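Aminoacyl-tRNA synthetase (Cryptosporidium parvum, PDB 5F9Z) probably attaches proline to its cognate tRNA at the expense of ATP, as a class II prolyl-tRNA synthetase that halofuginone and an ATP analogue occupy together here. Local coordinates at residues A[161-166]-A[278-283]; A[167-172]-A[274-279]. One frame throughout, in Å; residues are numbered along the deposited sequence.

Contact 1: residues A[161-166]-A[278-283]. With ANP (phosphoaminophosphonic acid-adenylate ester), chain D.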
loop_
_atom_site.group_PDB
_atom_site.type_symbol
_atom_site.label_atom_id
_atom_site.label_comp_id
_atom_site.label_asym_id
_atom_site.label_seq_id
_atom_site.Cartn_x
_atom_site.Cartn_y
_atom_site.Cartn_z
ATOM N N THR A 161 2.358 -1.270 -13.854
ATOM C CA THR A 161 1.592 -0.137 -13.366
ATOM C C THR A 161 2.446 0.573 -12.322
ATOM O O THR A 161 3.048 -0.096 -11.464
ATOM C CB THR A 161 0.251 -0.579 -12.760
ATOM O OG1 THR A 161 -0.496 -1.320 -13.733
ATOM C CG2 THR A 161 -0.565 0.627 -12.317
ATOM N N PRO A 162 2.554 1.899 -12.376
ATOM C CA PRO A 162 3.336 2.618 -11.361
ATOM C C PRO A 162 2.891 2.250 -9.953
ATOM O O PRO A 162 1.694 2.162 -9.663
ATOM C CB PRO A 162 3.055 4.088 -11.684
ATOM C CG PRO A 162 2.789 4.089 -13.154
ATOM C CD PRO A 162 2.070 2.796 -13.440
ATOM N N PHE A 163 3.877 2.007 -9.086
ATOM C CA PHE A 163 3.679 1.540 -7.716
ATOM C C PHE A 163 3.084 0.136 -7.665
ATOM O O PHE A 163 3.666 -0.762 -7.047
ATOM C CB PHE A 163 2.793 2.507 -6.924
ATOM C CG PHE A 163 3.333 3.905 -6.847
ATOM C CD1 PHE A 163 4.430 4.196 -6.052
ATOM C CD2 PHE A 163 2.734 4.933 -7.556
ATOM C CE1 PHE A 163 4.926 5.483 -5.975
ATOM C CE2 PHE A 163 3.223 6.222 -7.480
ATOM C CZ PHE A 163 4.320 6.497 -6.688
ATOM N N ILE A 164 1.932 -0.063 -8.314
ATOM C CA ILE A 164 1.184 -1.312 -8.164
ATOM C C ILE A 164 2.030 -2.507 -8.591
ATOM O O ILE A 164 2.155 -3.496 -7.857
ATOM C CB ILE A 164 -0.133 -1.247 -8.959
ATOM C CG1 ILE A 164 -0.955 -0.026 -8.535
ATOM C CG2 ILE A 164 -0.932 -2.527 -8.762
ATOM C CD1 ILE A 164 -1.357 -0.035 -7.077
ATOM N N ARG A 165 2.619 -2.441 -9.784
ATOM C CA ARG A 165 3.447 -3.530 -10.303
ATOM C C ARG A 165 4.587 -2.916 -11.109
ATOM O O ARG A 165 4.394 -2.508 -12.257
ATOM C CB ARG A 165 2.627 -4.498 -11.148
ATOM C CG ARG A 165 3.424 -5.679 -11.677
ATOM C CD ARG A 165 2.521 -6.710 -12.333
ATOM N NE ARG A 165 1.483 -7.182 -11.421
ATOM C CZ ARG A 165 1.664 -8.134 -10.510
ATOM N NH1 ARG A 165 2.849 -8.719 -10.385
ATOM N NH2 ARG A 165 0.662 -8.501 -9.723
ATOM N N THR A 166 5.770 -2.858 -10.505
ATOM C CA THR A 166 6.950 -2.290 -11.138
ATOM C C THR A 166 8.061 -3.331 -11.184
ATOM O O THR A 166 8.172 -4.184 -10.298
ATOM C CB THR A 166 7.434 -1.039 -10.395
ATOM O OG1 THR A 166 7.892 -1.406 -9.088
ATOM C CG2 THR A 166 6.302 -0.035 -10.257
ATOM N N ARG A 278 3.794 -0.555 -3.618
ATOM C CA ARG A 278 2.422 -0.673 -4.107
ATOM C C ARG A 278 1.435 0.043 -3.194
ATOM O O ARG A 278 0.419 0.568 -3.667
ATOM C CB ARG A 278 2.053 -2.153 -4.242
ATOM C CG ARG A 278 0.569 -2.433 -4.395
ATOM C CD ARG A 278 0.298 -3.925 -4.458
ATOM N NE ARG A 278 0.803 -4.526 -5.689
ATOM C CZ ARG A 278 0.506 -5.756 -6.095
ATOM N NH1 ARG A 278 -0.299 -6.519 -5.366
ATOM N NH2 ARG A 278 1.009 -6.224 -7.229
ATOM N N ALA A 279 1.721 0.083 -1.889
ATOM C CA ALA A 279 0.832 0.751 -0.942
ATOM C C ALA A 279 0.584 2.200 -1.340
ATOM O O ALA A 279 -0.520 2.723 -1.148
ATOM C CB ALA A 279 1.421 0.680 0.466
ATOM N N ILE A 280 1.598 2.863 -1.897
ATOM C CA ILE A 280 1.431 4.248 -2.328
ATOM C C ILE A 280 0.424 4.328 -3.467
ATOM O O ILE A 280 -0.472 5.181 -3.466
ATOM C CB ILE A 280 2.789 4.850 -2.728
ATOM C CG1 ILE A 280 3.786 4.723 -1.572
ATOM C CG2 ILE A 280 2.625 6.306 -3.141
ATOM C CD1 ILE A 280 5.159 5.278 -1.884
ATOM N N GLY A 281 0.547 3.432 -4.448
ATOM C CA GLY A 281 -0.371 3.453 -5.575
ATOM C C GLY A 281 -1.804 3.166 -5.173
ATOM O O GLY A 281 -2.735 3.824 -5.648
ATOM N N VAL A 282 -2.003 2.181 -4.295
ATOM C CA VAL A 282 -3.347 1.874 -3.812
ATOM C C VAL A 282 -3.931 3.072 -3.075
ATOM O O VAL A 282 -5.120 3.387 -3.211
ATOM C CB VAL A 282 -3.322 0.619 -2.920
ATOM C CG1 VAL A 282 -4.729 0.264 -2.458
ATOM C CG2 VAL A 282 -2.688 -0.548 -3.660
ATOM N N MET A 283 -3.101 3.766 -2.292
ATOM C CA MET A 283 -3.567 4.949 -1.578
ATOM C C MET A 283 -3.922 6.074 -2.544
ATOM O O MET A 283 -4.908 6.790 -2.332
ATOM C CB MET A 283 -2.501 5.400 -0.576
ATOM C CG MET A 283 -2.833 6.671 0.190
ATOM S SD MET A 283 -2.257 8.162 -0.646
ATOM C CE MET A 283 -0.514 7.794 -0.824
HETATM P PG ANP D . 1.853 -11.435 -7.614
HETATM O O1G ANP D . 1.340 -12.678 -8.267
HETATM O O2G ANP D . 0.837 -10.258 -7.872
HETATM O O3G ANP D . 3.256 -11.048 -8.233
HETATM P PB ANP D . 3.563 -12.021 -5.457
HETATM O O1B ANP D . 3.637 -13.445 -4.835
HETATM O O2B ANP D . 4.500 -11.941 -6.619
HETATM N N3B ANP D . 1.989 -11.695 -5.943
HETATM P PA ANP D . 5.005 -11.273 -3.240
HETATM O O1A ANP D . 6.238 -11.879 -3.788
HETATM O O2A ANP D . 4.283 -12.141 -2.206
HETATM O O3A ANP D . 3.958 -10.955 -4.391
HETATM O "O5'" ANP D . 5.391 -9.859 -2.636
HETATM C "C5'" ANP D . 4.767 -9.351 -1.436
HETATM C "C4'" ANP D . 3.812 -8.244 -1.809
HETATM O "O4'" ANP D . 4.486 -7.308 -2.668
HETATM C "C3'" ANP D . 2.581 -8.680 -2.592
HETATM O "O3'" ANP D . 1.539 -9.074 -1.707
HETATM C "C2'" ANP D . 2.212 -7.413 -3.370
HETATM O "O2'" ANP D . 1.350 -6.569 -2.617
HETATM C "C1'" ANP D . 3.572 -6.735 -3.586
HETATM N N9 ANP D . 4.121 -6.892 -4.929
HETATM C C8 ANP D . 4.291 -8.062 -5.623
HETATM N N7 ANP D . 4.819 -7.906 -6.813
HETATM C C5 ANP D . 5.017 -6.537 -6.906
HETATM C C6 ANP D . 5.550 -5.724 -7.926
HETATM N N6 ANP D . 5.997 -6.192 -9.093
HETATM N N1 ANP D . 5.606 -4.390 -7.700
HETATM C C2 ANP D . 5.159 -3.916 -6.534
HETATM N N3 ANP D . 4.638 -4.585 -5.502
HETATM C C4 ANP D . 4.595 -5.900 -5.753
#
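Arg278 grips the backbone carbonyl of Ile164 side-on with two nitrogens. Arg278 NE lies 2.8 Å from Ile164 O, in the carbonyl plane and on a lone pair. Arg278 NH2 reaches Ile164 O at 3.0 Å from above that plane. The chain of Arg278 bends at chi3 (-69°), which turns the guanidinium edge to the loop. C2' of the nucleotide ribose lies over one guanidinium face.

Apolar contacts join loop 161-166 to helix 278-287. These elements are consistent with the motif 2 loop and motif 3 helix of class II synthetases. CG2 of Ile280 makes a CH-pi contact over one face of the Phe163 ring, 4.0 Å from its centroid. CB of Phe163 comes within 3.5 Å of Gly281 N. Ile164 CD1 meets Val282 CG2 at 3.7 Å.

Charged and polar groups bind the ATP analogue. Arg165 NH2 donates to O2G at 2.6 Å and NH1 to O3G, both nearly straight. Thr166 N donates to adenine N1, and N6 donates to Thr166 O. Glu156 pairs with Arg165 NH1. Arg165 and Arg278 point the same way: Arg165 holds the gamma-phosphate, while Arg278 lies against the ribose and fixes the Ile164 carbonyl. Loop and helix thus close on the nucleotide.

Contact 2: residues A[167-172]-A[274-279]. With ANP (phosphoaminophosphonic acid-adenylate ester), chain D; HFG (7-bromo-6-chloro-3-{3-[(2R,3S)-3-hydroxypiperidin-2-yl]-2-oxopropyl}quinazolin-4(3H)-one), chain E.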
loop_
_atom_site.group_PDB
_atom_site.type_symbol
_atom_site.label_atom_id
_atom_site.label_comp_id
_atom_site.label_asym_id
_atom_site.label_seq_id
_atom_site.Cartn_x
_atom_site.Cartn_y
_atom_site.Cartn_z
ATOM N N ARG A 167 8.885 -3.255 -12.232
ATOM C CA ARG A 167 9.964 -4.226 -12.388
ATOM C C ARG A 167 11.053 -4.030 -11.342
ATOM O O ARG A 167 11.716 -4.997 -10.952
ATOM C CB ARG A 167 10.537 -4.155 -13.800
ATOM C CG ARG A 167 9.601 -4.744 -14.840
ATOM C CD ARG A 167 10.255 -4.858 -16.202
ATOM N NE ARG A 167 9.515 -5.766 -17.073
ATOM C CZ ARG A 167 9.812 -5.984 -18.350
ATOM N NH1 ARG A 167 10.833 -5.352 -18.913
ATOM N NH2 ARG A 167 9.085 -6.832 -19.066
ATOM N N GLU A 168 11.256 -2.800 -10.881
ATOM C CA GLU A 168 11.991 -2.540 -9.652
ATOM C C GLU A 168 11.060 -1.839 -8.678
ATOM O O GLU A 168 10.471 -0.805 -9.010
ATOM C CB GLU A 168 13.241 -1.683 -9.877
ATOM C CG GLU A 168 14.068 -1.541 -8.601
ATOM C CD GLU A 168 15.077 -0.411 -8.654
ATOM O OE1 GLU A 168 15.072 0.350 -9.642
ATOM O OE2 GLU A 168 15.874 -0.285 -7.699
ATOM N N PHE A 169 10.922 -2.407 -7.484
ATOM C CA PHE A 169 10.145 -1.791 -6.424
ATOM C C PHE A 169 10.941 -1.825 -5.130
ATOM O O PHE A 169 11.780 -2.704 -4.918
ATOM C CB PHE A 169 8.784 -2.484 -6.227
ATOM C CG PHE A 169 8.877 -3.965 -5.976
ATOM C CD1 PHE A 169 9.014 -4.459 -4.690
ATOM C CD2 PHE A 169 8.798 -4.864 -7.027
ATOM C CE1 PHE A 169 9.087 -5.821 -4.457
ATOM C CE2 PHE A 169 8.870 -6.228 -6.801
ATOM C CZ PHE A 169 9.012 -6.705 -5.514
ATOM N N LEU A 170 10.684 -0.840 -4.279
ATOM C CA LEU A 170 11.220 -0.837 -2.929
ATOM C C LEU A 170 10.271 -1.608 -2.028
ATOM O O LEU A 170 9.048 -1.504 -2.163
ATOM C CB LEU A 170 11.393 0.591 -2.412
ATOM C CG LEU A 170 12.256 1.511 -3.274
ATOM C CD1 LEU A 170 12.397 2.873 -2.616
ATOM C CD2 LEU A 170 13.616 0.881 -3.519
ATOM N N TRP A 171 10.830 -2.397 -1.117
ATOM C CA TRP A 171 9.979 -3.170 -0.234
ATOM C C TRP A 171 10.680 -3.408 1.093
ATOM O O TRP A 171 11.846 -3.059 1.290
ATOM C CB TRP A 171 9.545 -4.494 -0.887
ATOM C CG TRP A 171 10.445 -5.709 -0.724
ATOM C CD1 TRP A 171 11.760 -5.739 -0.341
ATOM C CD2 TRP A 171 10.071 -7.073 -0.960
ATOM N NE1 TRP A 171 12.217 -7.034 -0.315
ATOM C CE2 TRP A 171 11.200 -7.871 -0.693
ATOM C CE3 TRP A 171 8.887 -7.695 -1.369
ATOM C CZ2 TRP A 171 11.181 -9.258 -0.825
ATOM C CZ3 TRP A 171 8.871 -9.072 -1.497
ATOM C CH2 TRP A 171 10.010 -9.837 -1.227
ATOM N N GLN A 172 9.929 -4.013 2.000
ATOM C CA GLN A 172 10.423 -4.515 3.268
ATOM C C GLN A 172 10.151 -6.011 3.287
ATOM O O GLN A 172 9.059 -6.445 2.911
ATOM C CB GLN A 172 9.725 -3.788 4.425
ATOM C CG GLN A 172 9.632 -4.534 5.734
ATOM C CD GLN A 172 8.519 -5.559 5.746
ATOM O OE1 GLN A 172 7.383 -5.271 5.370
ATOM N NE2 GLN A 172 8.852 -6.776 6.143
ATOM N N GLY A 274 6.013 -9.244 3.668
ATOM C CA GLY A 274 6.517 -8.197 2.795
ATOM C C GLY A 274 5.478 -7.139 2.501
ATOM O O GLY A 274 4.278 -7.422 2.420
ATOM N N LEU A 275 5.954 -5.905 2.340
ATOM C CA LEU A 275 5.144 -4.771 1.917
ATOM C C LEU A 275 5.991 -3.911 0.992
ATOM O O LEU A 275 7.170 -3.675 1.267
ATOM C CB LEU A 275 4.645 -3.947 3.116
ATOM C CG LEU A 275 3.736 -2.743 2.840
ATOM C CD1 LEU A 275 2.697 -2.603 3.939
ATOM C CD2 LEU A 275 4.542 -1.456 2.719
ATOM N N THR A 276 5.392 -3.443 -0.097
ATOM C CA THR A 276 6.117 -2.752 -1.155
ATOM C C THR A 276 5.558 -1.348 -1.357
ATOM O O THR A 276 4.586 -0.937 -0.714
ATOM C CB THR A 276 6.036 -3.532 -2.469
ATOM O OG1 THR A 276 4.693 -3.479 -2.959
ATOM C CG2 THR A 276 6.424 -4.978 -2.254
ATOM N N THR A 277 6.184 -0.618 -2.285
ATOM C CA THR A 277 5.711 0.694 -2.715
ATOM C C THR A 277 4.349 0.641 -3.396
ATOM O O THR A 277 3.811 1.700 -3.736
ATOM C CB THR A 277 6.734 1.337 -3.655
ATOM O OG1 THR A 277 7.233 0.349 -4.565
ATOM C CG2 THR A 277 7.888 1.923 -2.862
ATOM N N ARG A 278 3.794 -0.555 -3.618
ATOM C CA ARG A 278 2.422 -0.673 -4.107
ATOM C C ARG A 278 1.435 0.043 -3.194
ATOM O O ARG A 278 0.419 0.568 -3.667
ATOM C CB ARG A 278 2.053 -2.153 -4.242
ATOM C CG ARG A 278 0.569 -2.433 -4.395
ATOM C CD ARG A 278 0.298 -3.925 -4.458
ATOM N NE ARG A 278 0.803 -4.526 -5.689
ATOM C CZ ARG A 278 0.506 -5.756 -6.095
ATOM N NH1 ARG A 278 -0.299 -6.519 -5.366
ATOM N NH2 ARG A 278 1.009 -6.224 -7.229
ATOM N N ALA A 279 1.721 0.083 -1.889
ATOM C CA ALA A 279 0.832 0.751 -0.942
ATOM C C ALA A 279 0.584 2.200 -1.340
ATOM O O ALA A 279 -0.520 2.723 -1.148
ATOM C CB ALA A 279 1.421 0.680 0.466
HETATM P PG ANP D . 1.853 -11.435 -7.614
HETATM O O1G ANP D . 1.340 -12.678 -8.267
HETATM O O2G ANP D . 0.837 -10.258 -7.872
HETATM O O3G ANP D . 3.256 -11.048 -8.233
HETATM P PB ANP D . 3.563 -12.021 -5.457
HETATM O O1B ANP D . 3.637 -13.445 -4.835
HETATM O O2B ANP D . 4.500 -11.941 -6.619
HETATM N N3B ANP D . 1.989 -11.695 -5.943
HETATM P PA ANP D . 5.005 -11.273 -3.240
HETATM O O1A ANP D . 6.238 -11.879 -3.788
HETATM O O2A ANP D . 4.283 -12.141 -2.206
HETATM O O3A ANP D . 3.958 -10.955 -4.391
HETATM O "O5'" ANP D . 5.391 -9.859 -2.636
HETATM C "C5'" ANP D . 4.767 -9.351 -1.436
HETATM C "C4'" ANP D . 3.812 -8.244 -1.809
HETATM O "O4'" ANP D . 4.486 -7.308 -2.668
HETATM C "C3'" ANP D . 2.581 -8.680 -2.592
HETATM O "O3'" ANP D . 1.539 -9.074 -1.707
HETATM C "C2'" ANP D . 2.212 -7.413 -3.370
HETATM O "O2'" ANP D . 1.350 -6.569 -2.617
HETATM C "C1'" ANP D . 3.572 -6.735 -3.586
HETATM N N9 ANP D . 4.121 -6.892 -4.929
HETATM C C8 ANP D . 4.291 -8.062 -5.623
HETATM N N7 ANP D . 4.819 -7.906 -6.813
HETATM C C5 ANP D . 5.017 -6.537 -6.906
HETATM C C6 ANP D . 5.550 -5.724 -7.926
HETATM N N6 ANP D . 5.997 -6.192 -9.093
HETATM N N1 ANP D . 5.606 -4.390 -7.700
HETATM C C2 ANP D . 5.159 -3.916 -6.534
HETATM N N3 ANP D . 4.638 -4.585 -5.502
HETATM C C4 ANP D . 4.595 -5.900 -5.753
HETATM O "O4'" HFG E . 8.653 -13.597 -2.235
HETATM C C21 HFG E . 7.786 -14.389 -2.006
HETATM C "C3'" HFG E . 7.397 -14.732 -0.550
HETATM C "C2'" HFG E . 7.882 -13.696 0.466
HETATM N "N1'" HFG E . 9.274 -13.549 0.401
HETATM C "C6'" HFG E . 9.698 -12.306 0.973
HETATM C "C5'" HFG E . 8.634 -11.687 1.883
HETATM C "C4'" HFG E . 7.416 -11.408 1.180
HETATM C C39 HFG E . 7.164 -12.362 0.172
HETATM O "O7'" HFG E . 5.670 -12.636 0.081
HETATM C "C1'" HFG E . 6.990 -15.119 -3.247
HETATM N N3 HFG E . 7.780 -14.939 -4.538
HETATM C C4 HFG E . 8.988 -15.604 -4.704
HETATM O O11 HFG E . 9.419 -16.340 -3.814
HETATM C C10 HFG E . 9.695 -15.444 -5.859
HETATM C C5 HFG E . 10.951 -16.121 -6.069
HETATM C C2 HFG E . 7.318 -14.157 -5.489
HETATM N N1 HFG E . 7.986 -13.972 -6.638
HETATM C C9 HFG E . 9.177 -14.613 -6.834
HETATM C C8 HFG E . 9.877 -14.423 -8.035
HETATM C C7 HFG E . 11.111 -15.088 -8.236
HETATM BR BR1 HFG E . 12.084 -14.819 -9.912
HETATM C C6 HFG E . 11.637 -15.933 -7.246
HETATM CL CL1 HFG E . 13.173 -16.759 -7.505
#
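Phe169 lays one face of its ring over the adenine of the ATP analogue, with CD2 3.3 Å from N1. The ring belongs to strand 168-178, which runs antiparallel to strand 265-276 in the class II synthetase catalytic core. Trp171 and Thr276 form a non-hydrogen-bonded pair. Gln172 and Leu275 form the next, hydrogen-bonded pair. Gln172 N donates to Leu275 O at 2.9 Å, and Leu275 N returns a bond to Gln172 O. Past the pairing, Thr277 N donates to Leu170 O, which ties the turn before helix 278-287 to the strand. CG2 of Thr277 also touches CB of Leu170.

Phe169, Trp171 and Thr276 work on the ligand side. CG of Phe169 sits between the backbone N and the carbonyl carbon (chi1 55°), and this brings the ring against the base. CG2 of Thr276 packs 3.6 Å from Phe169 CE1 and also meets Trp171 CB at 3.4 Å. The indole presents its edge to this methyl and to O5' of the nucleotide. Trp171 CH2 reaches C6' of the halofuginone piperidine at 3.3 Å. Gly274 has no side chain, and its backbone N lies 3.6 Å from C4' of the halofuginone piperidine.

On the other side of the strand pair, Gln172 and Leu275 point away from the ligands. The Gln172 amide is held by Tyr195 at OE1 and by Asn147 at NE2. Leu275 packs on Tyr195 and Tyr199 of helix 181-202.

One hydroxyl links base and helix. Thr276 OG1 donates to adenine N3 at 2.8 Å and accepts a capping bond from Arg278 N at 3.1 Å.

Both contacts are buried near the centre of the chain, and both touch the ATP analogue. They share Arg278 and Ala279, where strand 265-276 gives way to helix 278-287. Contact 1 joins the helix to a loop. Its polar bonds across the segments run from a side chain to a backbone carbonyl, beside apolar packing. Contact 2 lies in the sheet, and its crossing bonds run between backbone atoms. Their ligand chemistry also differs. Contact 1 meets the gamma-phosphate and the adenine N1 and N6 edge. Contact 2 supplies an aromatic face and a hydroxyl to the base, and it extends to halofuginone. The two meet directly where Phe163 CB packs 3.4 Å from Thr277 O.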